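Local structure of amidase, hydantoinase/carbamoylase family (Burkholderia ambifaria, 5TP4) at residues R267-R278 / D288-H298; S333-V343 / A368-M379. The protein probably hydrolyses N-carbamoyl-L-amino acids, as a zinc-dependent amidase of the peptidase M20 family. One frame throughout, in Å; residues are numbered along the deposited sequence.

Contact 1: residues R267-R278 / D288-H298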
# COMPACT_ATOMS: atom_id res chain seq x y z
N ARG B 267 25.85 -11.48 3.44
CA ARG B 267 24.92 -12.55 3.77
C ARG B 267 23.56 -12.05 4.24
O ARG B 267 22.57 -12.79 4.16
CB ARG B 267 25.52 -13.46 4.84
CG ARG B 267 26.73 -14.21 4.34
CD ARG B 267 27.36 -15.01 5.47
NE ARG B 267 28.25 -16.04 4.93
CZ ARG B 267 28.84 -16.98 5.67
NH1 ARG B 267 28.64 -17.02 6.98
NH2 ARG B 267 29.62 -17.88 5.09
N GLY B 268 23.47 -10.80 4.70
CA GLY B 268 22.21 -10.26 5.18
C GLY B 268 21.39 -9.71 4.03
O GLY B 268 21.93 -9.08 3.12
N LEU B 269 20.09 -9.97 4.07
CA LEU B 269 19.14 -9.43 3.09
C LEU B 269 17.92 -8.87 3.81
O LEU B 269 17.56 -9.35 4.88
CB LEU B 269 18.63 -10.50 2.12
CG LEU B 269 19.70 -11.33 1.40
CD1 LEU B 269 18.97 -12.47 0.67
CD2 LEU B 269 20.57 -10.47 0.44
N ALA B 270 17.28 -7.88 3.21
CA ALA B 270 16.00 -7.44 3.75
C ALA B 270 15.15 -6.86 2.65
O ALA B 270 15.64 -6.21 1.73
CB ALA B 270 16.16 -6.39 4.86
N THR B 271 13.85 -7.07 2.79
CA THR B 271 12.88 -6.76 1.76
C THR B 271 11.62 -6.25 2.43
O THR B 271 11.06 -6.94 3.28
CB THR B 271 12.53 -8.00 0.94
OG1 THR B 271 13.73 -8.69 0.54
CG2 THR B 271 11.71 -7.61 -0.29
N ILE B 272 11.13 -5.08 2.00
CA ILE B 272 9.82 -4.60 2.41
C ILE B 272 8.91 -4.88 1.22
O ILE B 272 8.92 -4.16 0.21
CB ILE B 272 9.84 -3.12 2.80
CG1 ILE B 272 10.72 -2.94 4.06
CG2 ILE B 272 8.40 -2.63 3.03
CD1 ILE B 272 10.92 -1.46 4.44
N GLY B 273 8.17 -5.97 1.33
CA GLY B 273 7.35 -6.44 0.23
C GLY B 273 5.90 -5.98 0.23
O GLY B 273 5.25 -5.99 -0.82
N GLN B 274 5.36 -5.61 1.39
CA GLN B 274 4.02 -5.06 1.46
C GLN B 274 4.07 -3.78 2.26
O GLN B 274 4.84 -3.68 3.22
CB GLN B 274 3.02 -6.03 2.13
CG GLN B 274 2.97 -7.40 1.49
CD GLN B 274 1.98 -8.33 2.17
OE1 GLN B 274 1.47 -8.05 3.26
NE2 GLN B 274 1.71 -9.45 1.52
N ALA B 275 3.30 -2.78 1.82
CA ALA B 275 3.29 -1.52 2.54
C ALA B 275 2.09 -0.71 2.09
O ALA B 275 1.71 -0.75 0.91
CB ALA B 275 4.59 -0.73 2.33
N GLY B 276 1.50 0.03 3.02
CA GLY B 276 0.37 0.87 2.67
C GLY B 276 0.06 1.89 3.74
O GLY B 276 0.28 1.66 4.93
N ILE B 277 -0.48 3.01 3.30
CA ILE B 277 -1.09 3.99 4.19
C ILE B 277 -2.54 3.59 4.35
O ILE B 277 -3.27 3.48 3.36
CB ILE B 277 -0.97 5.41 3.61
CG1 ILE B 277 0.51 5.79 3.44
CG2 ILE B 277 -1.70 6.41 4.51
CD1 ILE B 277 0.70 7.10 2.68
N ARG B 278 -2.97 3.37 5.60
CA ARG B 278 -4.33 2.95 5.88
C ARG B 278 -5.29 4.14 6.00
O ARG B 278 -4.91 5.23 6.42
CB ARG B 278 -4.37 2.12 7.16
CG ARG B 278 -3.54 0.83 7.10
CD ARG B 278 -3.77 -0.02 8.36
NE ARG B 278 -5.19 -0.15 8.68
CZ ARG B 278 -5.92 -1.23 8.43
NH1 ARG B 278 -5.36 -2.30 7.87
NH2 ARG B 278 -7.20 -1.26 8.75
N ASP B 288 -1.39 6.33 9.92
CA ASP B 288 -1.41 4.89 10.18
C ASP B 288 -0.79 4.21 8.97
O ASP B 288 -1.41 4.16 7.90
CB ASP B 288 -2.85 4.40 10.42
CG ASP B 288 -2.93 2.95 10.86
OD1 ASP B 288 -1.89 2.30 11.08
OD2 ASP B 288 -4.08 2.45 10.98
N VAL B 289 0.44 3.72 9.12
CA VAL B 289 1.18 3.11 8.02
C VAL B 289 1.62 1.73 8.47
O VAL B 289 2.14 1.58 9.59
CB VAL B 289 2.42 3.93 7.61
CG1 VAL B 289 3.16 3.21 6.48
CG2 VAL B 289 2.02 5.36 7.18
N THR B 290 1.42 0.73 7.63
CA THR B 290 1.90 -0.62 7.92
C THR B 290 2.84 -1.05 6.81
O THR B 290 2.64 -0.72 5.64
CB THR B 290 0.75 -1.64 8.05
OG1 THR B 290 -0.04 -1.66 6.85
CG2 THR B 290 -0.12 -1.34 9.30
N PHE B 291 3.88 -1.79 7.17
CA PHE B 291 4.66 -2.46 6.13
C PHE B 291 5.22 -3.74 6.71
O PHE B 291 5.25 -3.92 7.93
CB PHE B 291 5.76 -1.55 5.59
CG PHE B 291 6.73 -1.04 6.62
CD1 PHE B 291 6.46 0.12 7.33
CD2 PHE B 291 7.94 -1.68 6.81
CE1 PHE B 291 7.40 0.62 8.25
CE2 PHE B 291 8.88 -1.20 7.73
CZ PHE B 291 8.62 -0.04 8.44
N THR B 292 5.63 -4.65 5.83
CA THR B 292 6.21 -5.92 6.26
C THR B 292 7.71 -5.89 6.00
O THR B 292 8.20 -5.17 5.12
CB THR B 292 5.60 -7.13 5.54
OG1 THR B 292 5.84 -7.05 4.13
CG2 THR B 292 4.10 -7.21 5.82
N VAL B 293 8.45 -6.67 6.78
CA VAL B 293 9.88 -6.83 6.57
C VAL B 293 10.18 -8.32 6.47
O VAL B 293 9.76 -9.09 7.34
CB VAL B 293 10.72 -6.20 7.70
CG1 VAL B 293 12.16 -6.41 7.41
CG2 VAL B 293 10.46 -4.70 7.80
N ASP B 294 10.90 -8.70 5.42
CA ASP B 294 11.49 -10.03 5.29
C ASP B 294 12.99 -9.87 5.51
O ASP B 294 13.65 -9.14 4.76
CB ASP B 294 11.16 -10.60 3.90
CG ASP B 294 11.81 -11.95 3.60
OD1 ASP B 294 13.05 -12.02 3.56
OD2 ASP B 294 11.06 -12.91 3.31
N LEU B 295 13.52 -10.52 6.55
CA LEU B 295 14.94 -10.45 6.91
C LEU B 295 15.59 -11.81 6.72
O LEU B 295 15.02 -12.82 7.12
CB LEU B 295 15.14 -10.09 8.39
CG LEU B 295 14.85 -8.69 8.90
CD1 LEU B 295 15.23 -8.69 10.39
CD2 LEU B 295 15.67 -7.68 8.13
N ARG B 296 16.78 -11.84 6.14
CA ARG B 296 17.49 -13.10 5.93
C ARG B 296 18.94 -12.97 6.34
O ARG B 296 19.55 -11.90 6.22
CB ARG B 296 17.46 -13.55 4.49
CG ARG B 296 16.13 -13.36 3.85
CD ARG B 296 15.57 -14.63 3.36
NE ARG B 296 14.15 -14.52 3.04
CZ ARG B 296 13.47 -15.47 2.41
NH1 ARG B 296 14.11 -16.59 2.00
NH2 ARG B 296 12.17 -15.30 2.20
N HIS B 297 19.51 -14.09 6.78
CA HIS B 297 20.95 -14.19 6.95
C HIS B 297 21.30 -15.67 6.87
O HIS B 297 20.43 -16.53 6.81
CB HIS B 297 21.42 -13.57 8.29
CG HIS B 297 22.86 -13.16 8.29
ND1 HIS B 297 23.89 -14.08 8.41
CD2 HIS B 297 23.45 -11.94 8.23
CE1 HIS B 297 25.05 -13.44 8.41
NE2 HIS B 297 24.82 -12.14 8.28
N HIS B 298 22.60 -15.96 6.79
CA HIS B 298 23.01 -17.36 6.87
C HIS B 298 22.91 -17.91 8.28
O HIS B 298 22.86 -19.13 8.46
CB HIS B 298 24.45 -17.52 6.37
CG HIS B 298 24.61 -17.30 4.90
ND1 HIS B 298 25.70 -17.76 4.20
CD2 HIS B 298 23.81 -16.68 4.00
CE1 HIS B 298 25.58 -17.42 2.93
NE2 HIS B 298 24.44 -16.76 2.78
O HOH W 1 14.79 -10.39 2.23
O HOH W 2 8.29 -8.12 3.40
O HOH W 3 -3.63 7.15 7.81

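Contact 2: residues S333-V343 / A368-M379. With EDO (1,2-ethanediol), chain T.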
# COMPACT_ATOMS: atom_id res chain seq x y z
N SER B 333 12.02 -18.81 10.87
CA SER B 333 12.49 -20.09 10.37
C SER B 333 14.00 -20.14 10.57
O SER B 333 14.69 -19.16 10.29
CB SER B 333 12.16 -20.28 8.89
OG SER B 333 12.09 -21.67 8.61
N PRO B 334 14.53 -21.27 11.05
CA PRO B 334 15.95 -21.35 11.36
C PRO B 334 16.79 -21.58 10.11
O PRO B 334 16.32 -22.11 9.10
CB PRO B 334 16.04 -22.56 12.29
CG PRO B 334 14.92 -23.46 11.77
CD PRO B 334 13.81 -22.53 11.33
N ALA B 335 18.06 -21.20 10.21
CA ALA B 335 19.00 -21.60 9.17
C ALA B 335 19.06 -23.12 9.10
O ALA B 335 18.85 -23.82 10.09
CB ALA B 335 20.39 -21.03 9.45
N THR B 336 19.33 -23.63 7.92
CA THR B 336 19.31 -25.07 7.66
C THR B 336 20.57 -25.46 6.91
O THR B 336 20.58 -25.57 5.69
CB THR B 336 18.06 -25.47 6.87
OG1 THR B 336 16.92 -24.84 7.46
CG2 THR B 336 17.88 -26.99 6.92
N PRO B 337 21.67 -25.70 7.62
CA PRO B 337 22.90 -26.13 6.94
C PRO B 337 22.75 -27.53 6.34
O PRO B 337 22.12 -28.42 6.91
CB PRO B 337 23.95 -26.11 8.05
CG PRO B 337 23.17 -26.15 9.31
CD PRO B 337 21.90 -25.44 9.05
N PHE B 338 23.35 -27.70 5.17
CA PHE B 338 23.43 -29.01 4.54
C PHE B 338 24.66 -29.77 5.05
O PHE B 338 25.50 -29.23 5.77
CB PHE B 338 23.46 -28.85 3.01
CG PHE B 338 22.16 -28.39 2.42
CD1 PHE B 338 20.98 -28.48 3.16
CD2 PHE B 338 22.12 -27.86 1.14
CE1 PHE B 338 19.77 -28.04 2.62
CE2 PHE B 338 20.92 -27.44 0.57
CZ PHE B 338 19.74 -27.52 1.32
N ASP B 339 24.73 -31.05 4.72
CA ASP B 339 25.76 -31.91 5.29
C ASP B 339 27.08 -31.64 4.60
O ASP B 339 27.18 -31.75 3.38
CB ASP B 339 25.36 -33.37 5.09
CG ASP B 339 26.43 -34.31 5.55
OD1 ASP B 339 26.57 -34.46 6.79
OD2 ASP B 339 27.12 -34.89 4.68
N ARG B 340 28.12 -31.31 5.40
CA ARG B 340 29.41 -30.95 4.82
C ARG B 340 29.92 -32.03 3.87
O ARG B 340 30.41 -31.72 2.78
CB ARG B 340 30.44 -30.67 5.92
CG ARG B 340 31.76 -30.15 5.33
CD ARG B 340 32.87 -29.85 6.37
NE ARG B 340 33.25 -31.00 7.19
CZ ARG B 340 33.76 -32.14 6.74
NH1 ARG B 340 33.97 -32.35 5.44
NH2 ARG B 340 34.06 -33.10 7.60
N GLY B 341 29.79 -33.30 4.25
CA GLY B 341 30.30 -34.38 3.41
C GLY B 341 29.57 -34.52 2.09
O GLY B 341 30.20 -34.75 1.05
N CYS B 342 28.23 -34.44 2.11
CA CYS B 342 27.48 -34.52 0.86
C CYS B 342 27.73 -33.29 -0.01
O CYS B 342 27.82 -33.40 -1.25
CB CYS B 342 25.97 -34.68 1.12
SG CYS B 342 25.58 -36.32 1.82
N VAL B 343 27.87 -32.11 0.61
CA VAL B 343 28.18 -30.91 -0.15
C VAL B 343 29.54 -31.04 -0.81
O VAL B 343 29.72 -30.66 -1.98
CB VAL B 343 28.10 -29.66 0.75
CG1 VAL B 343 28.50 -28.41 -0.02
CG2 VAL B 343 26.68 -29.48 1.27
N ALA B 368 14.53 -30.48 0.06
CA ALA B 368 15.84 -30.68 0.69
C ALA B 368 15.96 -30.00 2.05
O ALA B 368 16.68 -30.50 2.92
CB ALA B 368 16.96 -30.16 -0.22
N ILE B 369 15.30 -28.85 2.24
CA ILE B 369 15.36 -28.15 3.53
C ILE B 369 14.85 -29.05 4.66
O ILE B 369 15.45 -29.15 5.75
CB ILE B 369 14.56 -26.84 3.47
CG1 ILE B 369 15.20 -25.88 2.47
CG2 ILE B 369 14.48 -26.22 4.88
CD1 ILE B 369 16.62 -25.48 2.83
N LEU B 370 13.70 -29.69 4.42
CA LEU B 370 13.12 -30.59 5.41
C LEU B 370 13.99 -31.82 5.59
O LEU B 370 14.20 -32.27 6.72
CB LEU B 370 11.71 -31.01 4.99
CG LEU B 370 10.53 -30.06 5.20
CD1 LEU B 370 10.15 -29.96 6.66
CD2 LEU B 370 10.77 -28.64 4.58
N LEU B 371 14.49 -32.39 4.49
CA LEU B 371 15.31 -33.60 4.60
C LEU B 371 16.59 -33.34 5.38
O LEU B 371 17.03 -34.19 6.16
CB LEU B 371 15.65 -34.16 3.22
CG LEU B 371 14.65 -35.17 2.63
CD1 LEU B 371 14.64 -36.53 3.36
CD2 LEU B 371 13.21 -34.63 2.59
N ALA B 372 17.19 -32.16 5.19
CA ALA B 372 18.49 -31.87 5.80
C ALA B 372 18.44 -31.89 7.31
O ALA B 372 19.49 -32.08 7.95
CB ALA B 372 19.00 -30.50 5.34
N ARG B 373 17.27 -31.69 7.89
CA ARG B 373 17.14 -31.72 9.33
C ARG B 373 17.13 -33.14 9.88
O ARG B 373 17.24 -33.31 11.10
CB ARG B 373 15.90 -30.96 9.76
CG ARG B 373 16.01 -29.48 9.39
CD ARG B 373 14.68 -28.74 9.58
NE ARG B 373 14.83 -27.35 9.13
CZ ARG B 373 13.84 -26.61 8.66
NH1 ARG B 373 12.60 -27.10 8.60
NH2 ARG B 373 14.09 -25.36 8.25
N ARG B 374 17.04 -34.14 9.01
CA ARG B 374 16.94 -35.53 9.46
C ARG B 374 18.01 -36.41 8.84
O ARG B 374 18.41 -37.40 9.45
CB ARG B 374 15.55 -36.09 9.13
CG ARG B 374 14.45 -35.71 10.13
CD ARG B 374 14.58 -36.48 11.45
NE ARG B 374 14.49 -37.93 11.26
CZ ARG B 374 13.46 -38.70 11.64
NH1 ARG B 374 12.41 -38.16 12.26
NH2 ARG B 374 13.49 -40.01 11.42
N VAL B 375 18.45 -36.13 7.61
CA VAL B 375 19.41 -37.01 6.95
C VAL B 375 20.45 -36.17 6.22
O VAL B 375 20.21 -35.00 5.88
CB VAL B 375 18.73 -37.98 5.97
CG1 VAL B 375 17.47 -38.62 6.59
CG2 VAL B 375 18.38 -37.28 4.73
N PRO B 376 21.65 -36.73 5.99
CA PRO B 376 22.68 -35.99 5.24
C PRO B 376 22.19 -35.60 3.85
O PRO B 376 21.75 -36.45 3.07
CB PRO B 376 23.85 -36.98 5.18
CG PRO B 376 23.65 -37.85 6.34
CD PRO B 376 22.17 -38.02 6.49
N THR B 377 22.29 -34.31 3.55
CA THR B 377 21.65 -33.71 2.39
C THR B 377 22.58 -32.76 1.66
O THR B 377 23.41 -32.08 2.28
CB THR B 377 20.37 -32.95 2.83
OG1 THR B 377 19.38 -33.90 3.27
CG2 THR B 377 19.77 -32.10 1.69
N ALA B 378 22.45 -32.72 0.32
CA ALA B 378 23.15 -31.71 -0.46
C ALA B 378 22.27 -31.36 -1.64
O ALA B 378 21.35 -32.11 -2.01
CB ALA B 378 24.53 -32.16 -0.97
N MET B 379 22.55 -30.21 -2.25
CA MET B 379 21.83 -29.82 -3.46
C MET B 379 22.78 -29.39 -4.56
O MET B 379 23.89 -28.89 -4.30
CB MET B 379 20.83 -28.68 -3.21
CG MET B 379 19.59 -29.06 -2.39
SD MET B 379 18.43 -27.64 -2.30
CE MET B 379 17.79 -27.63 -3.97
C1 EDO T . 15.47 -22.47 5.42
O1 EDO T . 16.75 -22.55 6.07
C2 EDO T . 14.49 -21.71 6.30
O2 EDO T . 14.27 -22.41 7.53
O HOH W 4 17.14 -26.24 10.53
O HOH W 5 20.44 -29.16 8.98

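Contact 1: residues R267-R278 / D288-H298
L269 pairs with R296 and T271 with D294 in the first of two antiparallel ladders, D294 N reaching T271 O at 2.8 Å; the register then slips by one residue and G276 pairs with T290. At the slip Q274 is held twice by T292: T292 N donates to Q274 O, and T292 OG1, set between backbone N and carbonyl carbon (chi1 62°), accepts from Q274 N at 3.1 Å. A water joins T271 O, G273 N and T292 OG1.

On the apolar face helix 246-262 packs on A270, I277 and V289, and helix 300-321 on L295. A270 CB meets L295 CD2 at 3.5 Å, and I272 CD1 comes obliquely to F291 CD2 at 3.8 Å. The extended R267 chain lies over two imidazoles, CG 3.6 Å from the H298 ring centroid and CB over a face of H297.

Within 288-298, R296 grips D294 side-on, NE to OD1 at 2.8 Å and NH2 to OD2; R296 NH1 goes on to Q219 and a bound MES, probably from the crystallisation liquor. T271 OG1 reaches R243 of the second subunit. R278 NE stands a long 3.6 Å from D288 OD2, whose stronger partner is R227. Together the strands form a beta hairpin, its first strand interrupted at I272-Q274, backed by helices and facing the second subunit.

Contact 2: residues S333-V343 / A368-M379
The F338 ring has T377 CG2 over one face, offset toward the rim, and A372 CB at its edge, 3.6 Å from CD1. M379 comes in obliquely, its CG 3.6 Å from F338 CE2 and its sulfur in a Met-aromatic contact, while I369 CD1 approaches CZ. A chi1 of -70°, with CG beside the backbone N, swings the ring toward A372 and M379. The R373 guanidinium carries I369 CG2 over one face; at its edge NH2 donates to T336 OG1 at 3.0 Å, tilted 21° from the plane. O2 of a 1,2-ethanediol, probably from the crystallisation liquor, sits at the guanidinium edge, 3.0 Å from R373 NH2; the diol also meets S333, P334 and T336.

Next to the ring, D339 N donates to T377 O at 3.0 Å. D339 caps helix 340-353: OD2 accepts from C342 N at 2.8 Å on its anti side, while CG rests against P376 CB. C342 CB packs on A378 CB at 3.6 Å.

M379 also touches the zinc ligand H198, which places the F338 pocket one residue away from the metal site. This is F338-centred packing of helix 367-372 against strand 377-382, consistent with the M20 catalytic domain, beside the N-cap of helix 340-353.

Overall arrangement
Contact 1 closes before contact 2 opens, and their centres lie 27 Å apart, yet they meet where H298 O packs on A335 CB at 3.3 Å. Both reach one branched mixed sheet through the long strand 212-229, which pairs with 288-297, 324-337 and 377-382. Helix 300-321 and strand 324-337 carry the chain from the hairpin of contact 1 to contact 2. Contact 1 lies in the elongated part that faces the second subunit, consistent with the dimerising lid domain of M20 enzymes, whereas contact 2 sits nearer the centre of the chain, beside the zinc site. Strands 212-229 and 324-337 span the two regions, each with a break.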